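Putative uncharacterized protein (Chaetomium thermophilum, PDB 5F5T) is a PRP38-family protein of the spliceosome, probably required for the splicing of nuclear pre-mRNA. Local coordinates at residues A[27-32]-A[129-134]; A[70-75]-A[86-91]. All coordinates share one frame; numbering follows the deposited sequence.

Contact 1: residues A[27-32]-A[129-134]; sequences LAPNGL and LTRPDK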
# COMPACT_ATOMS: atom_id res chain seq x y z
N LEU A 27 17.22 12.95 2.76
CA LEU A 27 16.10 12.22 3.34
C LEU A 27 14.93 12.09 2.36
O LEU A 27 14.81 12.85 1.41
CB LEU A 27 15.64 12.88 4.63
CG LEU A 27 16.16 12.28 5.94
CD1 LEU A 27 17.68 12.11 5.90
CD2 LEU A 27 15.76 13.14 7.13
N ALA A 28 14.08 11.10 2.61
CA ALA A 28 12.84 10.93 1.86
C ALA A 28 11.86 12.03 2.25
O ALA A 28 11.96 12.59 3.34
CB ALA A 28 12.25 9.56 2.10
N PRO A 29 10.91 12.36 1.36
CA PRO A 29 9.93 13.43 1.64
C PRO A 29 9.14 13.23 2.94
O PRO A 29 8.64 14.21 3.49
CB PRO A 29 8.99 13.37 0.43
CG PRO A 29 9.78 12.74 -0.66
CD PRO A 29 10.83 11.88 -0.04
N ASN A 30 9.04 11.99 3.42
CA ASN A 30 8.39 11.73 4.70
C ASN A 30 9.35 11.87 5.88
O ASN A 30 8.99 11.60 7.03
CB ASN A 30 7.75 10.33 4.71
CG ASN A 30 8.77 9.22 4.54
OD1 ASN A 30 9.97 9.47 4.39
ND2 ASN A 30 8.30 7.98 4.57
N GLY A 31 10.59 12.27 5.59
CA GLY A 31 11.59 12.50 6.61
C GLY A 31 12.33 11.25 7.05
O GLY A 31 13.01 11.27 8.08
N LEU A 32 12.22 10.18 6.28
CA LEU A 32 12.98 8.96 6.56
C LEU A 32 14.28 8.88 5.77
O LEU A 32 14.43 9.54 4.74
CB LEU A 32 12.13 7.73 6.26
CG LEU A 32 10.88 7.47 7.09
CD1 LEU A 32 10.31 6.11 6.75
CD2 LEU A 32 11.18 7.57 8.58
N LEU A 129 6.37 3.88 0.79
CA LEU A 129 7.60 3.87 1.58
C LEU A 129 8.16 5.27 1.87
O LEU A 129 8.66 5.51 2.96
CB LEU A 129 8.67 3.04 0.87
CG LEU A 129 8.39 1.54 0.77
CD1 LEU A 129 9.52 0.85 0.02
CD2 LEU A 129 8.20 0.93 2.15
N THR A 130 8.08 6.17 0.89
CA THR A 130 8.86 7.42 0.97
C THR A 130 8.08 8.73 1.08
O THR A 130 8.69 9.79 1.21
CB THR A 130 9.77 7.56 -0.27
OG1 THR A 130 8.96 7.70 -1.44
CG2 THR A 130 10.67 6.34 -0.41
N ARG A 131 6.75 8.67 1.05
CA ARG A 131 5.96 9.89 0.92
C ARG A 131 5.10 10.16 2.16
O ARG A 131 4.71 9.22 2.85
CB ARG A 131 5.05 9.82 -0.31
CG ARG A 131 5.46 10.74 -1.44
CD ARG A 131 6.82 10.36 -1.97
NE ARG A 131 7.30 11.28 -2.99
CZ ARG A 131 8.50 11.19 -3.56
NH1 ARG A 131 9.33 10.22 -3.20
NH2 ARG A 131 8.87 12.07 -4.48
N PRO A 132 4.83 11.44 2.45
CA PRO A 132 3.97 11.82 3.58
C PRO A 132 2.57 11.21 3.46
O PRO A 132 2.10 10.96 2.34
CB PRO A 132 3.92 13.35 3.48
CG PRO A 132 5.20 13.71 2.79
CD PRO A 132 5.40 12.62 1.78
N ASP A 133 1.91 10.99 4.60
CA ASP A 133 0.70 10.18 4.62
C ASP A 133 -0.44 10.74 3.78
O ASP A 133 -1.08 10.01 3.02
CB ASP A 133 0.23 9.99 6.07
CG ASP A 133 0.21 11.28 6.86
OD1 ASP A 133 0.35 12.36 6.25
OD2 ASP A 133 0.07 11.22 8.10
N LYS A 134 -0.68 12.05 3.88
CA LYS A 134 -1.74 12.69 3.12
C LYS A 134 -1.51 12.50 1.62
O LYS A 134 -2.42 12.11 0.87
CB LYS A 134 -1.84 14.17 3.47
CG LYS A 134 -2.66 15.00 2.49
CD LYS A 134 -2.71 16.46 2.93
CE LYS A 134 -3.35 17.35 1.88
NZ LYS A 134 -3.28 18.79 2.26

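Contact 2: residues A[70-75]-A[86-91]; sequences EHVRFV and SPFLCL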
# COMPACT_ATOMS: atom_id res chain seq x y z
N GLU A 70 11.04 -6.68 -18.02
CA GLU A 70 11.84 -7.87 -18.27
C GLU A 70 11.74 -8.96 -17.19
O GLU A 70 11.70 -10.15 -17.51
CB GLU A 70 13.30 -7.46 -18.44
CG GLU A 70 14.16 -8.42 -19.23
CD GLU A 70 15.52 -7.82 -19.55
OE1 GLU A 70 16.43 -8.57 -19.94
OE2 GLU A 70 15.66 -6.58 -19.41
N HIS A 71 11.73 -8.57 -15.92
CA HIS A 71 12.04 -9.51 -14.85
C HIS A 71 11.00 -9.72 -13.76
O HIS A 71 11.03 -10.74 -13.08
CB HIS A 71 13.35 -9.07 -14.17
CG HIS A 71 14.55 -9.17 -15.06
ND1 HIS A 71 15.01 -10.38 -15.54
CD2 HIS A 71 15.39 -8.23 -15.53
CE1 HIS A 71 16.08 -10.17 -16.29
NE2 HIS A 71 16.33 -8.87 -16.30
N VAL A 72 10.09 -8.77 -13.54
CA VAL A 72 9.16 -8.97 -12.44
C VAL A 72 7.84 -9.55 -12.95
O VAL A 72 7.22 -9.05 -13.90
CB VAL A 72 8.95 -7.68 -11.59
CG1 VAL A 72 9.89 -6.59 -12.01
CG2 VAL A 72 7.51 -7.22 -11.56
N ARG A 73 7.48 -10.68 -12.36
CA ARG A 73 6.28 -11.43 -12.72
C ARG A 73 5.35 -11.56 -11.52
O ARG A 73 4.31 -12.22 -11.61
CB ARG A 73 6.65 -12.81 -13.26
CG ARG A 73 7.44 -12.77 -14.55
CD ARG A 73 6.70 -11.96 -15.61
NE ARG A 73 7.43 -11.92 -16.87
CZ ARG A 73 8.04 -10.85 -17.35
NH1 ARG A 73 8.02 -9.71 -16.68
NH2 ARG A 73 8.67 -10.91 -18.52
N PHE A 74 5.75 -10.97 -10.40
CA PHE A 74 4.92 -10.99 -9.20
C PHE A 74 5.37 -9.97 -8.16
O PHE A 74 6.48 -9.45 -8.23
CB PHE A 74 4.91 -12.39 -8.57
CG PHE A 74 6.27 -12.91 -8.21
CD1 PHE A 74 6.85 -12.60 -6.98
CD2 PHE A 74 6.98 -13.70 -9.10
CE1 PHE A 74 8.10 -13.08 -6.65
CE2 PHE A 74 8.24 -14.18 -8.77
CZ PHE A 74 8.80 -13.87 -7.54
N VAL A 75 4.49 -9.70 -7.20
CA VAL A 75 4.83 -8.88 -6.05
C VAL A 75 5.08 -9.78 -4.85
O VAL A 75 4.36 -10.75 -4.63
CB VAL A 75 3.73 -7.84 -5.73
CG1 VAL A 75 3.54 -6.89 -6.91
CG2 VAL A 75 2.43 -8.51 -5.37
N SER A 86 12.39 -11.02 -4.02
CA SER A 86 11.84 -10.96 -5.37
C SER A 86 12.54 -9.86 -6.15
O SER A 86 13.05 -8.91 -5.56
CB SER A 86 10.34 -10.69 -5.34
OG SER A 86 10.08 -9.39 -4.85
N PRO A 87 12.59 -10.00 -7.48
CA PRO A 87 13.10 -8.92 -8.32
C PRO A 87 12.37 -7.61 -8.02
O PRO A 87 12.98 -6.54 -8.04
CB PRO A 87 12.81 -9.41 -9.73
CG PRO A 87 12.90 -10.90 -9.61
CD PRO A 87 12.24 -11.19 -8.28
N PHE A 88 11.09 -7.72 -7.71
CA PHE A 88 10.26 -6.58 -7.34
C PHE A 88 10.85 -5.85 -6.14
O PHE A 88 11.02 -4.62 -6.16
CB PHE A 88 8.84 -7.05 -7.07
CG PHE A 88 7.90 -5.96 -6.66
CD1 PHE A 88 7.27 -5.17 -7.62
CD2 PHE A 88 7.59 -5.75 -5.33
CE1 PHE A 88 6.39 -4.18 -7.25
CE2 PHE A 88 6.70 -4.75 -4.96
CZ PHE A 88 6.11 -3.97 -5.92
N LEU A 89 11.16 -6.60 -5.09
CA LEU A 89 11.73 -6.03 -3.87
C LEU A 89 13.10 -5.41 -4.14
O LEU A 89 13.39 -4.31 -3.67
CB LEU A 89 11.85 -7.09 -2.79
CG LEU A 89 12.29 -6.58 -1.42
CD1 LEU A 89 11.37 -5.47 -0.95
CD2 LEU A 89 12.31 -7.71 -0.41
N CYS A 90 13.91 -6.12 -4.92
CA CYS A 90 15.25 -5.64 -5.25
C CYS A 90 15.18 -4.31 -5.97
O CYS A 90 15.96 -3.39 -5.69
CB CYS A 90 15.99 -6.67 -6.11
SG CYS A 90 16.33 -8.23 -5.28
N LEU A 91 14.25 -4.21 -6.91
CA LEU A 91 14.06 -2.98 -7.66
C LEU A 91 13.53 -1.87 -6.77
O LEU A 91 13.87 -0.70 -6.96
CB LEU A 91 13.13 -3.21 -8.85
CG LEU A 91 13.80 -4.00 -9.98
CD1 LEU A 91 12.84 -4.25 -11.13
CD2 LEU A 91 15.03 -3.25 -10.46
O HOH W 1 9.27 -9.85 -8.71

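Contact 1: residues A[27-32]-A[129-134]
Asn30 grips the C-terminal end of helix 117-130 with two groups. Its backbone N donates to Thr130 O over 3.1 Å, coming in above the carbonyl plane, while ND2 makes a weak, bent bond of 3.0 Å to Leu129 O. With CG lodged between the backbone N and the carbonyl carbon (chi1 62°), the amide is turned so that OD1 can accept from Leu32 N, 3.0 Å away, closing an Asx turn that leaves ND2 for the helix end. The tight part lies around Thr130 O, which also has Pro29 CD beside it at 3.2 Å. The side toward solvent is made by the outer edges of the two prolines, where Pro29 CB meets Pro132 CD at 3.9 Å. Pro29 CG sits over the centre of one guanidinium face of Arg131, 3.5 Å from CZ. NH1 of that group bonds Thr130 OG1 in the guanidinium plane, an oxygen also bonded to Tyr126 O, and NH2 forms a salt bridge with Asp102. The whole is a type I beta turn, Ala28 to Gly31, docked on a helix C-terminus, where carbonyls lacking partners in the next turn take donors from a distant loop.

Contact 2: residues A[70-75]-A[86-91]
His71 ends helix 61-71; from Val72 the chain leaves the helix and, apart from a kink at Arg73, runs extended past the first turn of helix 87-98, with the CA atoms of Val72 and Pro87 5.7 Å apart. The arrangement is a helix-to-helix connection through a short two-stranded antiparallel hairpin (78-79 with 84-85) in the PRP38 family domain. No direct hydrogen bond joins the two backbones; instead a water donates to Phe74 O and accepts from Phe88 N, at 2.9 Å from that oxygen. The amide it satisfies belongs to the first turn of the helix, where Ser86 is the N-cap: its OG accepts from Leu89 N and is bonded to Gly76 O as well.

The side chains pack on both flanks of this water bridge. Phe74 swings its ring back under the helix start because CG stands between the backbone N and the carbonyl carbon (chi1 57°), bringing CE1 within 3.5 Å of Ser86 CB; the same water lies over the centre of the ring. Deeper in, Val72 CG1 meets Leu91 CD1 at 3.9 Å, the two side chains crossing at a slant. Phe88 is the buried hub, set between this segment and helix 117-130, where it touches Ala121 and Leu122. Cutting Phe88 back to an alanine is likely to strip Val75 CG1 of the ring face it lies over and open a gap toward Ala121 and Leu122. Val75 also reaches across to strand 149-153 through backbone hydrogen bonds with Arg151 and Lys153. Its side chain lies alongside that of Phe88, pointing the same way, in a CH-pi contact: CG1 stands 4.0 Å from the ring centroid, only 13° off the normal.

How the contacts relate
Contact 2 is nested within the loop of chain that contact 1 closes: residues 70-75 and 86-91 both fall between 32 and 129. The two centres are about 23 Å apart and lie on opposite sides of the chain's centre, and although their nearest atoms come to about 7 Å, they do not touch. Helix 117-130 connects them. Contact 1 finishes its C-terminal end, while earlier on the same helix Tyr118 packs against Val72 and Leu122 against Leu91 of contact 2. Contact 1 mixes two hydrogen bonds with proline packing and is partly buried, whereas contact 2 is mainly apolar and buried; all four segments belong to the PRP38 domain.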